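Local structure of DNA repair protein RAD7 (Saccharomyces cerevisiae, 5ZB2) at residues Ser46-Ser58 against Leu70-Asp83. The protein serves in global genome nucleotide excision repair, helping to remove damage from nontranscribing DNA, and binds the elongin-C homologue Elc1. Sequence-based numbering, arbitrary orientation.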
ATOM      1  N   SER A  46     -23.588   5.665 -14.557  1.00 59.31           N
ATOM      2  CA  SER A  46     -23.808   4.248 -14.776  1.00 61.92           C
ATOM      3  C   SER A  46     -22.502   3.567 -15.168  1.00 60.98           C
ATOM      4  O   SER A  46     -21.519   4.211 -15.546  1.00 58.48           O
ATOM      5  CB  SER A  46     -24.853   4.033 -15.869  1.00 66.71           C
ATOM      6  OG  SER A  46     -24.411   4.591 -17.095  1.00 67.75           O
ATOM      7  N   THR A  47     -22.501   2.238 -15.080  1.00 62.74           N
ATOM      8  CA  THR A  47     -21.319   1.482 -15.470  1.00 62.04           C
ATOM      9  C   THR A  47     -21.048   1.607 -16.960  1.00 61.13           C
ATOM     10  O   THR A  47     -19.895   1.491 -17.388  1.00 57.73           O
ATOM     11  CB  THR A  47     -21.490   0.016 -15.085  1.00 62.94           C
ATOM     12  OG1 THR A  47     -22.644  -0.516 -15.741  1.00 66.19           O
ATOM     13  CG2 THR A  47     -21.659  -0.119 -13.583  1.00 64.86           C
ATOM     14  N   ALA A  48     -22.087   1.855 -17.760  1.00 60.10           N
ATOM     15  CA  ALA A  48     -21.910   1.966 -19.202  1.00 60.67           C
ATOM     16  C   ALA A  48     -21.078   3.180 -19.591  1.00 58.97           C
ATOM     17  O   ALA A  48     -20.532   3.208 -20.699  1.00 57.49           O
ATOM     18  CB  ALA A  48     -23.271   2.027 -19.896  1.00 67.31           C
ATOM     19  N   ASN A  49     -20.974   4.178 -18.714  1.00 58.10           N
ATOM     20  CA  ASN A  49     -20.220   5.392 -18.989  1.00 56.63           C
ATOM     21  C   ASN A  49     -18.893   5.459 -18.245  1.00 52.88           C
ATOM     22  O   ASN A  49     -18.167   6.448 -18.397  1.00 51.38           O
ATOM     23  CB  ASN A  49     -21.060   6.624 -18.632  1.00 62.22           C
ATOM     24  CG  ASN A  49     -22.074   6.968 -19.703  1.00 64.88           C
ATOM     25  OD1 ASN A  49     -21.807   6.817 -20.894  1.00 61.08           O
ATOM     26  ND2 ASN A  49     -23.241   7.441 -19.284  1.00 73.82           N
ATOM     27  N   LEU A  50     -18.550   4.443 -17.448  1.00 52.81           N
ATOM     28  CA  LEU A  50     -17.314   4.503 -16.675  1.00 49.99           C
ATOM     29  C   LEU A  50     -16.094   4.560 -17.587  1.00 47.91           C
ATOM     30  O   LEU A  50     -15.134   5.287 -17.304  1.00 46.67           O
ATOM     31  CB  LEU A  50     -17.222   3.306 -15.727  1.00 50.63           C
ATOM     32  CG  LEU A  50     -18.091   3.358 -14.465  1.00 51.78           C
ATOM     33  CD1 LEU A  50     -17.893   2.099 -13.635  1.00 54.09           C
ATOM     34  CD2 LEU A  50     -17.799   4.595 -13.618  1.00 48.29           C
ATOM     35  N   ASN A  51     -16.110   3.809 -18.689  1.00 47.27           N
ATOM     36  CA  ASN A  51     -14.984   3.848 -19.617  1.00 46.81           C
ATOM     37  C   ASN A  51     -14.890   5.199 -20.311  1.00 46.46           C
ATOM     38  O   ASN A  51     -13.787   5.700 -20.558  1.00 44.39           O
ATOM     39  CB  ASN A  51     -15.105   2.726 -20.642  1.00 44.23           C
ATOM     40  CG  ASN A  51     -14.517   1.424 -20.146  1.00 44.64           C
ATOM     41  OD1 ASN A  51     -13.375   1.382 -19.693  1.00 42.71           O
ATOM     42  ND2 ASN A  51     -15.299   0.355 -20.220  1.00 45.55           N
ATOM     43  N   ASN A  52     -16.036   5.804 -20.637  1.00 47.91           N
ATOM     44  CA  ASN A  52     -16.022   7.150 -21.199  1.00 49.94           C
ATOM     45  C   ASN A  52     -15.435   8.143 -20.207  1.00 47.10           C
ATOM     46  O   ASN A  52     -14.674   9.039 -20.590  1.00 47.40           O
ATOM     47  CB  ASN A  52     -17.435   7.567 -21.606  1.00 53.59           C
ATOM     48  CG  ASN A  52     -17.955   6.783 -22.799  1.00 58.41           C
ATOM     49  OD1 ASN A  52     -19.031   6.186 -22.746  1.00 60.46           O
ATOM     50  ND2 ASN A  52     -17.190   6.782 -23.883  1.00 66.95           N
ATOM     51  N   LEU A  53     -15.771   7.994 -18.924  1.00 47.05           N
ATOM     52  CA  LEU A  53     -15.192   8.860 -17.904  1.00 44.96           C
ATOM     53  C   LEU A  53     -13.682   8.671 -17.832  1.00 44.09           C
ATOM     54  O   LEU A  53     -12.923   9.646 -17.806  1.00 41.45           O
ATOM     55  CB  LEU A  53     -15.847   8.575 -16.553  1.00 45.46           C
ATOM     56  CG  LEU A  53     -15.282   9.312 -15.335  1.00 44.53           C
ATOM     57  CD1 LEU A  53     -15.335  10.822 -15.520  1.00 46.91           C
ATOM     58  CD2 LEU A  53     -16.041   8.902 -14.082  1.00 44.07           C
ATOM     59  N   ALA A  54     -13.227   7.415 -17.819  1.00 42.49           N
ATOM     60  CA  ALA A  54     -11.795   7.144 -17.798  1.00 41.70           C
ATOM     61  C   ALA A  54     -11.098   7.784 -18.991  1.00 42.23           C
ATOM     62  O   ALA A  54      -9.996   8.329 -18.858  1.00 40.07           O
ATOM     63  CB  ALA A  54     -11.550   5.634 -17.780  1.00 41.31           C
ATOM     64  N   LYS A  55     -11.732   7.737 -20.166  1.00 43.18           N
ATOM     65  CA  LYS A  55     -11.137   8.329 -21.360  1.00 46.40           C
ATOM     66  C   LYS A  55     -10.981   9.836 -21.202  1.00 46.28           C
ATOM     67  O   LYS A  55      -9.934  10.405 -21.537  1.00 45.75           O
ATOM     68  CB  LYS A  55     -11.993   8.004 -22.587  1.00 52.83           C
ATOM     69  CG  LYS A  55     -11.359   8.415 -23.909  1.00 61.84           C
ATOM     70  CD  LYS A  55     -12.376   8.463 -25.045  1.00 99.99           C
ATOM     71  CE  LYS A  55     -13.296   9.675 -24.928  1.00 85.93           C
ATOM     72  NZ  LYS A  55     -14.141   9.872 -26.142  1.00 73.62           N
ATOM     73  N   ALA A  56     -12.019  10.505 -20.697  1.00 45.91           N
ATOM     74  CA  ALA A  56     -11.938  11.949 -20.499  1.00 44.87           C
ATOM     75  C   ALA A  56     -10.808  12.303 -19.541  1.00 42.56           C
ATOM     76  O   ALA A  56     -10.003  13.202 -19.810  1.00 41.64           O
ATOM     77  CB  ALA A  56     -13.276  12.479 -19.983  1.00 44.94           C
ATOM     78  N   LEU A  57     -10.723  11.593 -18.415  1.00 40.48           N
ATOM     79  CA  LEU A  57      -9.653  11.848 -17.459  1.00 42.05           C
ATOM     80  C   LEU A  57      -8.288  11.572 -18.080  1.00 41.45           C
ATOM     81  O   LEU A  57      -7.356  12.373 -17.941  1.00 41.44           O
ATOM     82  CB  LEU A  57      -9.866  11.000 -16.204  1.00 41.27           C
ATOM     83  CG  LEU A  57     -11.130  11.334 -15.407  1.00 41.10           C
ATOM     84  CD1 LEU A  57     -11.364  10.323 -14.300  1.00 38.25           C
ATOM     85  CD2 LEU A  57     -11.053  12.746 -14.824  1.00 42.44           C
ATOM     86  N   SER A  58      -8.158  10.449 -18.793  1.00 41.71           N
ATOM     87  CA  SER A  58      -6.876  10.102 -19.401  1.00 41.02           C
ATOM     88  C   SER A  58      -6.401  11.199 -20.346  1.00 41.71           C
ATOM     89  O   SER A  58      -5.252  11.650 -20.264  1.00 43.93           O
ATOM     90  CB  SER A  58      -6.988   8.768 -20.145  1.00 40.83           C
ATOM     91  OG  SER A  58      -7.200   7.690 -19.248  1.00 41.23           O
ATOM     92  N   LEU A  70     -13.223   7.107  -8.265  1.00 41.96           N
ATOM     93  CA  LEU A  70     -14.479   7.121  -9.008  1.00 42.34           C
ATOM     94  C   LEU A  70     -14.821   5.754  -9.591  1.00 42.03           C
ATOM     95  O   LEU A  70     -15.992   5.492  -9.894  1.00 38.96           O
ATOM     96  CB  LEU A  70     -14.395   8.156 -10.135  1.00 41.99           C
ATOM     97  CG  LEU A  70     -14.098   9.592  -9.690  1.00 42.06           C
ATOM     98  CD1 LEU A  70     -13.577  10.436 -10.847  1.00 40.72           C
ATOM     99  CD2 LEU A  70     -15.343  10.223  -9.086  1.00 42.00           C
ATOM    100  N   PHE A  71     -13.832   4.878  -9.749  1.00 40.73           N
ATOM    101  CA  PHE A  71     -14.009   3.610 -10.442  1.00 43.13           C
ATOM    102  C   PHE A  71     -14.016   2.412  -9.500  1.00 42.72           C
ATOM    103  O   PHE A  71     -13.969   1.270  -9.970  1.00 43.73           O
ATOM    104  CB  PHE A  71     -12.903   3.437 -11.486  1.00 40.99           C
ATOM    105  CG  PHE A  71     -12.804   4.575 -12.457  1.00 41.96           C
ATOM    106  CD1 PHE A  71     -12.046   5.694 -12.158  1.00 41.68           C
ATOM    107  CD2 PHE A  71     -13.467   4.526 -13.671  1.00 42.89           C
ATOM    108  CE1 PHE A  71     -11.955   6.743 -13.051  1.00 41.74           C
ATOM    109  CE2 PHE A  71     -13.377   5.573 -14.567  1.00 42.78           C
ATOM    110  CZ  PHE A  71     -12.621   6.680 -14.257  1.00 42.22           C
ATOM    111  N   LEU A  72     -14.081   2.634  -8.191  1.00 42.65           N
ATOM    112  CA  LEU A  72     -13.942   1.557  -7.221  1.00 45.53           C
ATOM    113  C   LEU A  72     -15.303   1.050  -6.756  1.00 46.17           C
ATOM    114  O   LEU A  72     -16.278   1.802  -6.671  1.00 44.87           O
ATOM    115  CB  LEU A  72     -13.121   2.016  -6.013  1.00 44.43           C
ATOM    116  CG  LEU A  72     -11.671   2.431  -6.283  1.00 43.82           C
ATOM    117  CD1 LEU A  72     -10.988   2.845  -4.986  1.00 45.45           C
ATOM    118  CD2 LEU A  72     -10.884   1.319  -6.959  1.00 41.93           C
ATOM    119  N   LYS A  73     -15.350  -0.245  -6.445  1.00 47.64           N
ATOM    120  CA  LYS A  73     -16.557  -0.911  -5.957  1.00 49.14           C
ATOM    121  C   LYS A  73     -17.728  -0.729  -6.927  1.00 50.22           C
ATOM    122  O   LYS A  73     -18.805  -0.252  -6.567  1.00 52.76           O
ATOM    123  CB  LYS A  73     -16.920  -0.411  -4.555  1.00 50.80           C
ATOM    124  CG  LYS A  73     -15.958  -0.855  -3.450  1.00 51.71           C
ATOM    125  CD  LYS A  73     -15.755  -2.372  -3.412  1.00 53.23           C
ATOM    126  CE  LYS A  73     -17.067  -3.139  -3.313  1.00 56.26           C
ATOM    127  NZ  LYS A  73     -16.853  -4.615  -3.369  1.00 55.93           N
ATOM    128  N   THR A  74     -17.493  -1.128  -8.174  1.00 50.73           N
ATOM    129  CA  THR A  74     -18.530  -1.210  -9.192  1.00 54.14           C
ATOM    130  C   THR A  74     -18.628  -2.650  -9.680  1.00 59.09           C
ATOM    131  O   THR A  74     -17.769  -3.486  -9.391  1.00 55.77           O
ATOM    132  CB  THR A  74     -18.240  -0.273 -10.374  1.00 54.74           C
ATOM    133  OG1 THR A  74     -17.232  -0.848 -11.214  1.00 53.05           O
ATOM    134  CG2 THR A  74     -17.768   1.094  -9.883  1.00 50.93           C
ATOM    135  N   ASP A  75     -19.694  -2.943 -10.424  1.00 62.50           N
ATOM    136  CA  ASP A  75     -19.852  -4.247 -11.054  1.00 72.07           C
ATOM    137  C   ASP A  75     -19.330  -4.265 -12.488  1.00 68.83           C
ATOM    138  O   ASP A  75     -19.720  -5.135 -13.274  1.00 72.70           O
ATOM    139  CB  ASP A  75     -21.321  -4.685 -11.012  1.00 87.20           C
ATOM    140  CG  ASP A  75     -22.244  -3.714 -11.718  1.00 76.60           C
ATOM    141  OD1 ASP A  75     -21.963  -2.502 -11.689  1.00 71.76           O
ATOM    142  OD2 ASP A  75     -23.255  -4.166 -12.297  1.00 80.78           O
ATOM    143  N   LEU A  76     -18.458  -3.323 -12.838  1.00 61.85           N
ATOM    144  CA  LEU A  76     -17.908  -3.262 -14.184  1.00 59.81           C
ATOM    145  C   LEU A  76     -17.025  -4.477 -14.453  1.00 55.77           C
ATOM    146  O   LEU A  76     -16.326  -4.970 -13.564  1.00 53.28           O
ATOM    147  CB  LEU A  76     -17.109  -1.969 -14.358  1.00 59.74           C
ATOM    148  CG  LEU A  76     -16.569  -1.640 -15.750  1.00 60.38           C
ATOM    149  CD1 LEU A  76     -17.694  -1.479 -16.758  1.00 62.47           C
ATOM    150  CD2 LEU A  76     -15.724  -0.378 -15.692  1.00 59.19           C
ATOM    151  N   LYS A  77     -17.065  -4.965 -15.692  1.00 55.73           N
ATOM    152  CA  LYS A  77     -16.309  -6.148 -16.092  1.00 52.40           C
ATOM    153  C   LYS A  77     -15.134  -5.834 -17.003  1.00 48.98           C
ATOM    154  O   LYS A  77     -14.092  -6.482 -16.899  1.00 44.39           O
ATOM    155  CB  LYS A  77     -17.237  -7.148 -16.791  1.00 57.64           C
ATOM    156  CG  LYS A  77     -18.295  -7.746 -15.872  1.00 61.64           C
ATOM    157  CD  LYS A  77     -19.547  -8.152 -16.631  1.00 76.40           C
ATOM    158  CE  LYS A  77     -19.283  -9.285 -17.609  1.00 77.16           C
ATOM    159  NZ  LYS A  77     -18.944 -10.558 -16.914  1.00 83.51           N
ATOM    160  N   ARG A  78     -15.274  -4.853 -17.890  1.00 51.23           N
ATOM    161  CA  ARG A  78     -14.223  -4.472 -18.826  1.00 51.15           C
ATOM    162  C   ARG A  78     -13.851  -3.019 -18.572  1.00 45.73           C
ATOM    163  O   ARG A  78     -14.685  -2.123 -18.737  1.00 47.31           O
ATOM    164  CB  ARG A  78     -14.684  -4.669 -20.271  1.00 54.74           C
ATOM    165  CG  ARG A  78     -15.130  -6.094 -20.585  1.00 63.26           C
ATOM    166  CD  ARG A  78     -15.635  -6.223 -22.013  1.00 75.10           C
ATOM    167  NE  ARG A  78     -16.792  -5.367 -22.266  1.00 91.57           N
ATOM    168  CZ  ARG A  78     -17.380  -5.228 -23.451  1.00106.89           C
ATOM    169  NH1 ARG A  78     -16.923  -5.888 -24.508  1.00120.15           N
ATOM    170  NH2 ARG A  78     -18.427  -4.425 -23.580  1.00104.80           N
ATOM    171  N   LEU A  79     -12.604  -2.791 -18.169  1.00 42.93           N
ATOM    172  CA  LEU A  79     -12.106  -1.459 -17.854  1.00 41.73           C
ATOM    173  C   LEU A  79     -10.872  -1.163 -18.694  1.00 40.49           C
ATOM    174  O   LEU A  79      -9.975  -2.007 -18.806  1.00 38.35           O
ATOM    175  CB  LEU A  79     -11.770  -1.334 -16.362  1.00 40.81           C
ATOM    176  CG  LEU A  79     -11.170   0.003 -15.921  1.00 39.46           C
ATOM    177  CD1 LEU A  79     -12.148   1.148 -16.155  1.00 40.28           C
ATOM    178  CD2 LEU A  79     -10.749  -0.059 -14.458  1.00 38.75           C
ATOM    179  N   THR A  80     -10.830   0.038 -19.268  1.00 35.55           N
ATOM    180  CA  THR A  80      -9.691   0.519 -20.040  1.00 38.10           C
ATOM    181  C   THR A  80      -9.240   1.855 -19.468  1.00 36.71           C
ATOM    182  O   THR A  80     -10.055   2.764 -19.294  1.00 34.79           O
ATOM    183  CB  THR A  80     -10.052   0.680 -21.527  1.00 38.98           C
ATOM    184  OG1 THR A  80     -10.375  -0.597 -22.084  1.00 42.80           O
ATOM    185  CG2 THR A  80      -8.897   1.294 -22.318  1.00 37.06           C
ATOM    186  N   PHE A  81      -7.943   1.960 -19.168  1.00 36.99           N
ATOM    187  CA  PHE A  81      -7.305   3.210 -18.752  1.00 36.75           C
ATOM    188  C   PHE A  81      -6.286   3.580 -19.821  1.00 36.02           C
ATOM    189  O   PHE A  81      -5.298   2.863 -20.012  1.00 36.24           O
ATOM    190  CB  PHE A  81      -6.619   3.071 -17.388  1.00 38.03           C
ATOM    191  CG  PHE A  81      -7.551   3.119 -16.200  1.00 38.03           C
ATOM    192  CD1 PHE A  81      -8.852   3.586 -16.311  1.00 38.36           C
ATOM    193  CD2 PHE A  81      -7.098   2.714 -14.952  1.00 38.56           C
ATOM    194  CE1 PHE A  81      -9.684   3.634 -15.203  1.00 40.05           C
ATOM    195  CE2 PHE A  81      -7.924   2.762 -13.845  1.00 39.70           C
ATOM    196  CZ  PHE A  81      -9.218   3.221 -13.970  1.00 39.97           C
ATOM    197  N   SER A  82      -6.516   4.703 -20.509  1.00 37.20           N
ATOM    198  CA  SER A  82      -5.671   5.081 -21.636  1.00 37.67           C
ATOM    199  C   SER A  82      -4.349   5.712 -21.209  1.00 38.38           C
ATOM    200  O   SER A  82      -3.393   5.697 -21.992  1.00 35.66           O
ATOM    201  CB  SER A  82      -6.424   6.046 -22.556  1.00 42.42           C
ATOM    202  OG  SER A  82      -7.547   5.408 -23.142  1.00 50.84           O
ATOM    203  N   ASP A  83      -4.264   6.264 -19.999  1.00 35.16           N
ATOM    204  CA  ASP A  83      -3.003   6.832 -19.513  1.00 36.59           C
ATOM    205  C   ASP A  83      -2.971   6.664 -17.997  1.00 34.46           C
ATOM    206  O   ASP A  83      -3.593   7.450 -17.279  1.00 32.01           O
ATOM    207  CB  ASP A  83      -2.865   8.296 -19.911  1.00 37.63           C
ATOM    208  CG  ASP A  83      -1.536   8.901 -19.472  1.00 37.14           C
ATOM    209  OD1 ASP A  83      -0.891   8.348 -18.555  1.00 35.05           O
ATOM    210  OD2 ASP A  83      -1.139   9.938 -20.040  1.00 38.13           O
TER
HETATM  211  O   HOH W   1     -24.529  -1.558 -13.079  1.00 76.28           O
HETATM  212  O   HOH W   2     -11.729   4.067 -21.217  1.00 42.74           O
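The Phe-71 ring meets helix 50-58 with its edge: Leu-50 O lies in the ring plane, 3.3 Å from Phe-71 CE2, and Leu-57 CD1 sits in plane 3.8 Å from Phe-71 CE1. One face of this ring takes Phe-81 CE1 over its centre; Phe-81 in turn carries Leu-79 CG on one face, over its outer part rather than its centre, and touches Ala-54 CB with its edge. Ala-54 CB sits beside the junction of the two rings, 3.7 Å from Phe-71 CE2 and as far from Phe-81 CD1. Nearer the start of the helix, the side chains of Leu-50 and Leu-76 lie alongside each other, pointing opposite ways, while Leu-50 CD1 meets Thr-74 tip to tip.

Polar bonds flank this apolar centre. With CG beside its own backbone N (chi1 -86°), Asn-51 presents its amide to strand 78-81: OD1 accepts from Thr-80 N at 2.9 Å, and ND2 donates to Arg-78 O at 3.0 Å, close to the amide plane. Ser-58 OG donates to Ala-54 O at 2.9 Å and accepts weak bonds from Ser-82 N and Asp-83 N.

The helix, nearly parallel to the strand (8°), lies along the outer edge of strand 78-81, the first of the leucine-rich-repeat solenoid, and its Leu-53 and Leu-57 also pack on Elongin-C. One accepted and one donated bond fix the rotation of the Asn-51 amide and satisfy strand-edge groups that no preceding strand of this chain pairs.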